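Local coordinates for UDP-N-acetylmuramate--L-alanine ligase (Thermotoga maritima, PDB 1J6U), which catalyses the ATP-dependent joining of L-alanine to UDP-N-acetylmuramate, a step in building the peptidoglycan cell wall, at residues A[124-129]-A[310-315]; A[132-137]-A[304-309]. All coordinates share one frame; numbering follows the deposited sequence.

Contact 1. Residues A[124-129]-A[310-315]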
loop_
_atom_site.group_PDB
_atom_site.type_symbol
_atom_site.label_atom_id
_atom_site.label_comp_id
_atom_site.label_asym_id
_atom_site.label_seq_id
_atom_site.Cartn_x
_atom_site.Cartn_y
_atom_site.Cartn_z
ATOM N N GLY A 124 0.530 -7.308 -0.157
ATOM C CA GLY A 124 0.475 -7.211 1.298
ATOM C C GLY A 124 1.551 -6.370 1.949
ATOM O O GLY A 124 1.526 -6.052 3.144
ATOM N N LYS A 125 2.496 -5.990 1.120
ATOM C CA LYS A 125 3.647 -5.228 1.517
ATOM C C LYS A 125 3.389 -3.962 2.316
ATOM O O LYS A 125 3.983 -3.751 3.374
ATOM C CB LYS A 125 4.446 -4.969 0.234
ATOM C CG LYS A 125 5.582 -4.034 0.304
ATOM C CD LYS A 125 6.204 -3.954 -1.076
ATOM C CE LYS A 125 5.149 -3.564 -2.088
ATOM N NZ LYS A 125 5.527 -3.890 -3.489
ATOM N N THR A 126 2.485 -3.125 1.834
ATOM C CA THR A 126 2.238 -1.851 2.509
ATOM C C THR A 126 1.522 -2.017 3.828
ATOM O O THR A 126 1.864 -1.341 4.809
ATOM C CB THR A 126 1.449 -0.844 1.568
ATOM O OG1 THR A 126 2.117 -0.763 0.311
ATOM C CG2 THR A 126 1.417 0.547 2.143
ATOM N N THR A 127 0.517 -2.890 3.865
ATOM C CA THR A 127 -0.213 -3.120 5.112
ATOM C C THR A 127 0.731 -3.758 6.148
ATOM O O THR A 127 0.749 -3.347 7.328
ATOM C CB THR A 127 -1.453 -4.036 4.904
ATOM O OG1 THR A 127 -2.500 -3.275 4.306
ATOM C CG2 THR A 127 -1.971 -4.579 6.251
ATOM N N THR A 128 1.506 -4.749 5.692
ATOM C CA THR A 128 2.456 -5.443 6.566
ATOM C C THR A 128 3.440 -4.439 7.132
ATOM O O THR A 128 3.710 -4.418 8.343
ATOM C CB THR A 128 3.176 -6.545 5.811
ATOM O OG1 THR A 128 2.214 -7.551 5.455
ATOM C CG2 THR A 128 4.289 -7.172 6.690
ATOM N N THR A 129 3.946 -3.570 6.265
ATOM C CA THR A 129 4.850 -2.525 6.724
ATOM C C THR A 129 4.182 -1.611 7.740
ATOM O O THR A 129 4.797 -1.198 8.720
ATOM C CB THR A 129 5.302 -1.627 5.579
ATOM O OG1 THR A 129 5.853 -2.421 4.530
ATOM C CG2 THR A 129 6.330 -0.648 6.072
ATOM N N HIS A 310 -4.917 3.662 4.226
ATOM C CA HIS A 310 -5.924 4.176 3.272
ATOM C C HIS A 310 -5.887 3.444 1.949
ATOM O O HIS A 310 -4.821 3.100 1.416
ATOM C CB HIS A 310 -5.797 5.693 3.076
ATOM C CG HIS A 310 -6.108 6.466 4.332
ATOM N ND1 HIS A 310 -6.128 7.846 4.392
ATOM C CD2 HIS A 310 -6.405 6.033 5.585
ATOM C CE1 HIS A 310 -6.418 8.227 5.625
ATOM N NE2 HIS A 310 -6.592 7.147 6.369
ATOM N N ARG A 311 -7.083 3.118 1.491
ATOM C CA ARG A 311 -7.352 2.407 0.256
ATOM C C ARG A 311 -7.147 0.923 0.366
ATOM O O ARG A 311 -7.172 0.209 -0.652
ATOM C CB ARG A 311 -6.544 2.946 -0.924
ATOM C CG ARG A 311 -6.811 4.425 -1.252
ATOM C CD ARG A 311 -7.207 4.502 -2.703
ATOM N NE ARG A 311 -6.442 5.510 -3.394
ATOM C CZ ARG A 311 -6.381 5.625 -4.711
ATOM N NH1 ARG A 311 -7.051 4.797 -5.525
ATOM N NH2 ARG A 311 -5.607 6.565 -5.216
ATOM N N ARG A 312 -6.899 0.431 1.568
ATOM C CA ARG A 312 -6.836 -1.043 1.703
ATOM C C ARG A 312 -8.080 -1.272 2.570
ATOM O O ARG A 312 -8.022 -1.202 3.791
ATOM C CB ARG A 312 -5.560 -1.519 2.402
ATOM C CG ARG A 312 -4.373 -0.663 2.125
ATOM C CD ARG A 312 -3.685 -0.999 0.822
ATOM N NE ARG A 312 -3.004 0.211 0.382
ATOM C CZ ARG A 312 -1.926 0.229 -0.383
ATOM N NH1 ARG A 312 -1.396 -0.908 -0.810
ATOM N NH2 ARG A 312 -1.378 1.390 -0.701
ATOM N N PHE A 313 -9.209 -1.461 1.887
ATOM C CA PHE A 313 -10.519 -1.603 2.488
ATOM C C PHE A 313 -10.693 -0.576 3.611
ATOM O O PHE A 313 -11.081 -0.949 4.727
ATOM C CB PHE A 313 -10.723 -3.011 3.047
ATOM C CG PHE A 313 -12.197 -3.412 3.208
ATOM C CD1 PHE A 313 -12.853 -4.157 2.221
ATOM C CD2 PHE A 313 -12.917 -3.071 4.357
ATOM C CE1 PHE A 313 -14.199 -4.556 2.382
ATOM C CE2 PHE A 313 -14.261 -3.473 4.517
ATOM C CZ PHE A 313 -14.889 -4.213 3.524
ATOM N N SER A 314 -10.399 0.704 3.336
ATOM C CA SER A 314 -10.571 1.744 4.354
ATOM C C SER A 314 -11.978 2.357 4.337
ATOM O O SER A 314 -12.560 2.603 3.270
ATOM C CB SER A 314 -9.517 2.850 4.207
ATOM O OG SER A 314 -9.337 3.226 2.883
ATOM N N ILE A 315 -12.532 2.575 5.527
ATOM C CA ILE A 315 -13.869 3.129 5.633
ATOM C C ILE A 315 -13.678 4.611 5.554
ATOM O O ILE A 315 -13.100 5.221 6.449
ATOM C CB ILE A 315 -14.547 2.844 6.978
ATOM C CG1 ILE A 315 -14.686 1.331 7.216
ATOM C CG2 ILE A 315 -15.900 3.555 7.029
ATOM C CD1 ILE A 315 -15.802 0.698 6.553
#
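Arg312 reaches across to Thr126 and Thr127, in the first turn of helix 125-138. Its CB starts the contact, 4.0 Å from Thr127 OG1. CG comes slightly closer to the same hydroxyl oxygen, Thr127 OG1, at 3.9 Å. Here the two side chains run past each other in opposite directions. The chain then turns about its CB-CG bond (chi2 -83°), which brings the guanidinium to Thr126. The Thr126 side chain crosses it at about a right angle. Arg312 CZ lies 4.0 Å from Thr126 CB. Arg312 NH1 is 3.7 Å from Thr126 OG1, too far for a hydrogen bond. Arg312 NH2 is 4.1 Å from Thr126 CG2, and this methyl sits over one face of the guanidinium, displaced toward its rim. His310 O lies at the edge of that group, in its plane. The touch across the segments is thus van der Waals packing, with the charged group laid against a threonine side chain. Thr126 OG1 has a weak hydrogen bond to Glu169 instead. Gly124 precedes the helix as its N-cap residue. Its O accepts from both Thr128 N and Thr128 OG1, the hydroxyl at 2.8 Å. Gly124, Lys125, Thr126 and Thr127 belong to the predicted ATP site, whose sequence is that of the P-loop of Mur ligases. Strand 166-170 carries Glu169 and also touches Lys125 and Thr129. Helix 276-291 packs on Thr127 and Thr128 through Asn281. Arg312 comes just before strand 314-319, which pairs antiparallel with strand 324-329 at one border of the C-terminal domain sheet.

Contact 2. Residues A[132-137]-A[304-309]; sequences VAHVLK and EEFRGV
The His134 ring has the backbone of Phe306 over one face. Phe306 CA stands 3.4 Å above the ring plane, toward the rim, and makes a CH-pi contact at 3.8 Å from CA to the centroid of the His134 ring. The Phe306 ring meets His134 CG at its edge, near its own plane. One of its faces is covered by Gly308 N, 3.5 Å above the centre of the Phe306 ring. The two rings are inclined at 57°, neither stacked nor edge-to-face. CG of His134 is anti to the backbone N (chi1 172°), which sends the ring out from helix 125-138. There the imidazole meets the C-terminal end of helix 296-305, where Phe306 is the first residue to leave helical geometry. The chain then runs on toward the C-terminal domain of this Mur ligase. His134 NE2 is hydrogen-bonded to Ala302 O, in the last turn of helix 296-305, which, with Phe306 against the ring face, probably holds the imidazole in its tilt. NE2 also lies 3.4 Å from Phe306 N, but the angle is too poor for a bond. Glu305 adds its CB, 4.2 Å from His134 NE2. Phe306 further packs on Ala130 and Met131 of helix 125-138 and on Met151.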
loop_
_atom_site.group_PDB
_atom_site.type_symbol
_atom_site.label_atom_id
_atom_site.label_comp_id
_atom_site.label_asym_id
_atom_site.label_seq_id
_atom_site.Cartn_x
_atom_site.Cartn_y
_atom_site.Cartn_z
ATOM N N VAL A 132 4.075 -3.420 11.061
ATOM C CA VAL A 132 5.378 -3.412 11.694
ATOM C C VAL A 132 5.605 -2.064 12.342
ATOM O O VAL A 132 5.941 -1.992 13.528
ATOM C CB VAL A 132 6.513 -3.688 10.667
ATOM C CG1 VAL A 132 7.914 -3.554 11.338
ATOM C CG2 VAL A 132 6.357 -5.072 10.117
ATOM N N ALA A 133 5.423 -1.003 11.562
ATOM C CA ALA A 133 5.583 0.342 12.074
ATOM C C ALA A 133 4.647 0.586 13.261
ATOM O O ALA A 133 5.041 1.171 14.274
ATOM C CB ALA A 133 5.275 1.383 10.961
ATOM N N HIS A 134 3.388 0.195 13.107
ATOM C CA HIS A 134 2.413 0.378 14.177
ATOM C C HIS A 134 2.848 -0.349 15.483
ATOM O O HIS A 134 2.755 0.227 16.560
ATOM C CB HIS A 134 1.052 -0.103 13.679
ATOM C CG HIS A 134 -0.010 -0.145 14.730
ATOM N ND1 HIS A 134 -0.651 0.985 15.186
ATOM C CD2 HIS A 134 -0.600 -1.192 15.357
ATOM C CE1 HIS A 134 -1.597 0.639 16.039
ATOM N NE2 HIS A 134 -1.587 -0.676 16.160
ATOM N N VAL A 135 3.292 -1.603 15.380
ATOM C CA VAL A 135 3.799 -2.371 16.532
ATOM C C VAL A 135 4.982 -1.608 17.180
ATOM O O VAL A 135 4.971 -1.281 18.369
ATOM C CB VAL A 135 4.318 -3.763 16.103
ATOM C CG1 VAL A 135 5.030 -4.440 17.268
ATOM C CG2 VAL A 135 3.161 -4.648 15.631
ATOM N N LEU A 136 5.999 -1.313 16.390
ATOM C CA LEU A 136 7.145 -0.587 16.905
ATOM C C LEU A 136 6.708 0.717 17.594
ATOM O O LEU A 136 7.243 1.112 18.634
ATOM C CB LEU A 136 8.149 -0.310 15.772
ATOM C CG LEU A 136 9.413 -1.180 15.633
ATOM C CD1 LEU A 136 9.482 -2.230 16.744
ATOM C CD2 LEU A 136 9.470 -1.814 14.276
ATOM N N LYS A 137 5.721 1.398 17.056
ATOM C CA LYS A 137 5.315 2.628 17.720
ATOM C C LYS A 137 4.618 2.322 19.043
ATOM O O LYS A 137 4.803 3.034 20.027
ATOM C CB LYS A 137 4.381 3.443 16.814
ATOM C CG LYS A 137 5.085 4.273 15.749
ATOM C CD LYS A 137 4.100 4.746 14.643
ATOM C CE LYS A 137 2.927 5.603 15.150
ATOM N NZ LYS A 137 3.305 6.831 15.913
ATOM N N GLU A 304 -4.273 -5.618 17.360
ATOM C CA GLU A 304 -5.713 -5.553 17.461
ATOM C C GLU A 304 -6.205 -4.130 17.173
ATOM O O GLU A 304 -7.254 -3.940 16.587
ATOM C CB GLU A 304 -6.168 -6.012 18.843
ATOM C CG GLU A 304 -7.651 -5.901 19.030
ATOM C CD GLU A 304 -8.157 -6.731 20.177
ATOM O OE1 GLU A 304 -7.461 -6.792 21.219
ATOM O OE2 GLU A 304 -9.258 -7.313 20.033
ATOM N N GLU A 305 -5.410 -3.147 17.551
ATOM C CA GLU A 305 -5.741 -1.746 17.367
ATOM C C GLU A 305 -5.362 -1.146 15.996
ATOM O O GLU A 305 -5.772 -0.057 15.678
ATOM C CB GLU A 305 -5.067 -0.931 18.486
ATOM C CG GLU A 305 -5.781 -1.012 19.857
ATOM C CD GLU A 305 -4.927 -0.448 21.023
ATOM O OE1 GLU A 305 -4.022 0.383 20.759
ATOM O OE2 GLU A 305 -5.171 -0.829 22.202
ATOM N N PHE A 306 -4.590 -1.866 15.200
ATOM C CA PHE A 306 -4.122 -1.385 13.918
ATOM C C PHE A 306 -5.288 -0.910 13.103
ATOM O O PHE A 306 -6.202 -1.670 12.900
ATOM C CB PHE A 306 -3.430 -2.514 13.189
ATOM C CG PHE A 306 -2.992 -2.164 11.824
ATOM C CD1 PHE A 306 -2.095 -1.106 11.612
ATOM C CD2 PHE A 306 -3.441 -2.912 10.746
ATOM C CE1 PHE A 306 -1.666 -0.816 10.342
ATOM C CE2 PHE A 306 -3.013 -2.635 9.469
ATOM C CZ PHE A 306 -2.122 -1.579 9.259
ATOM N N ARG A 307 -5.247 0.332 12.613
ATOM C CA ARG A 307 -6.379 0.865 11.874
ATOM C C ARG A 307 -6.378 0.738 10.362
ATOM O O ARG A 307 -7.376 1.030 9.708
ATOM C CB ARG A 307 -6.689 2.291 12.349
ATOM C CG ARG A 307 -7.315 2.244 13.765
ATOM C CD ARG A 307 -7.665 3.594 14.390
ATOM N N GLY A 308 -5.288 0.225 9.817
ATOM C CA GLY A 308 -5.235 -0.011 8.384
ATOM C C GLY A 308 -4.609 1.126 7.621
ATOM O O GLY A 308 -4.297 2.198 8.171
ATOM N N VAL A 309 -4.428 0.888 6.339
ATOM C CA VAL A 309 -3.828 1.876 5.457
ATOM C C VAL A 309 -4.890 2.354 4.518
ATOM O O VAL A 309 -5.671 1.527 4.041
ATOM C CB VAL A 309 -2.769 1.244 4.596
ATOM C CG1 VAL A 309 -2.188 2.298 3.581
ATOM C CG2 VAL A 309 -1.726 0.649 5.484
#

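Overall arrangement
Contact 1 and contact 2 lie along the same helix, 125-138, with centres about 11 Å apart. Contact 1 is at the N-terminal turn and includes Gly124 to Thr127 of the predicted ATP site; contact 2 is farther along. Their other halves, 304-309 and 310-315, are continuous in the chain, so one connecting segment follows the helix on its way from the middle domain to the C-terminal domain. The contacts also touch directly. Phe306 CZ of contact 2 is 3.9 Å from Thr127 O of contact 1. Val309 CG2 packs 4.1 Å from Thr127 CA. Thr127, a predicted ATP-site residue, therefore meets Arg312, Phe306 and Val309 of this connection.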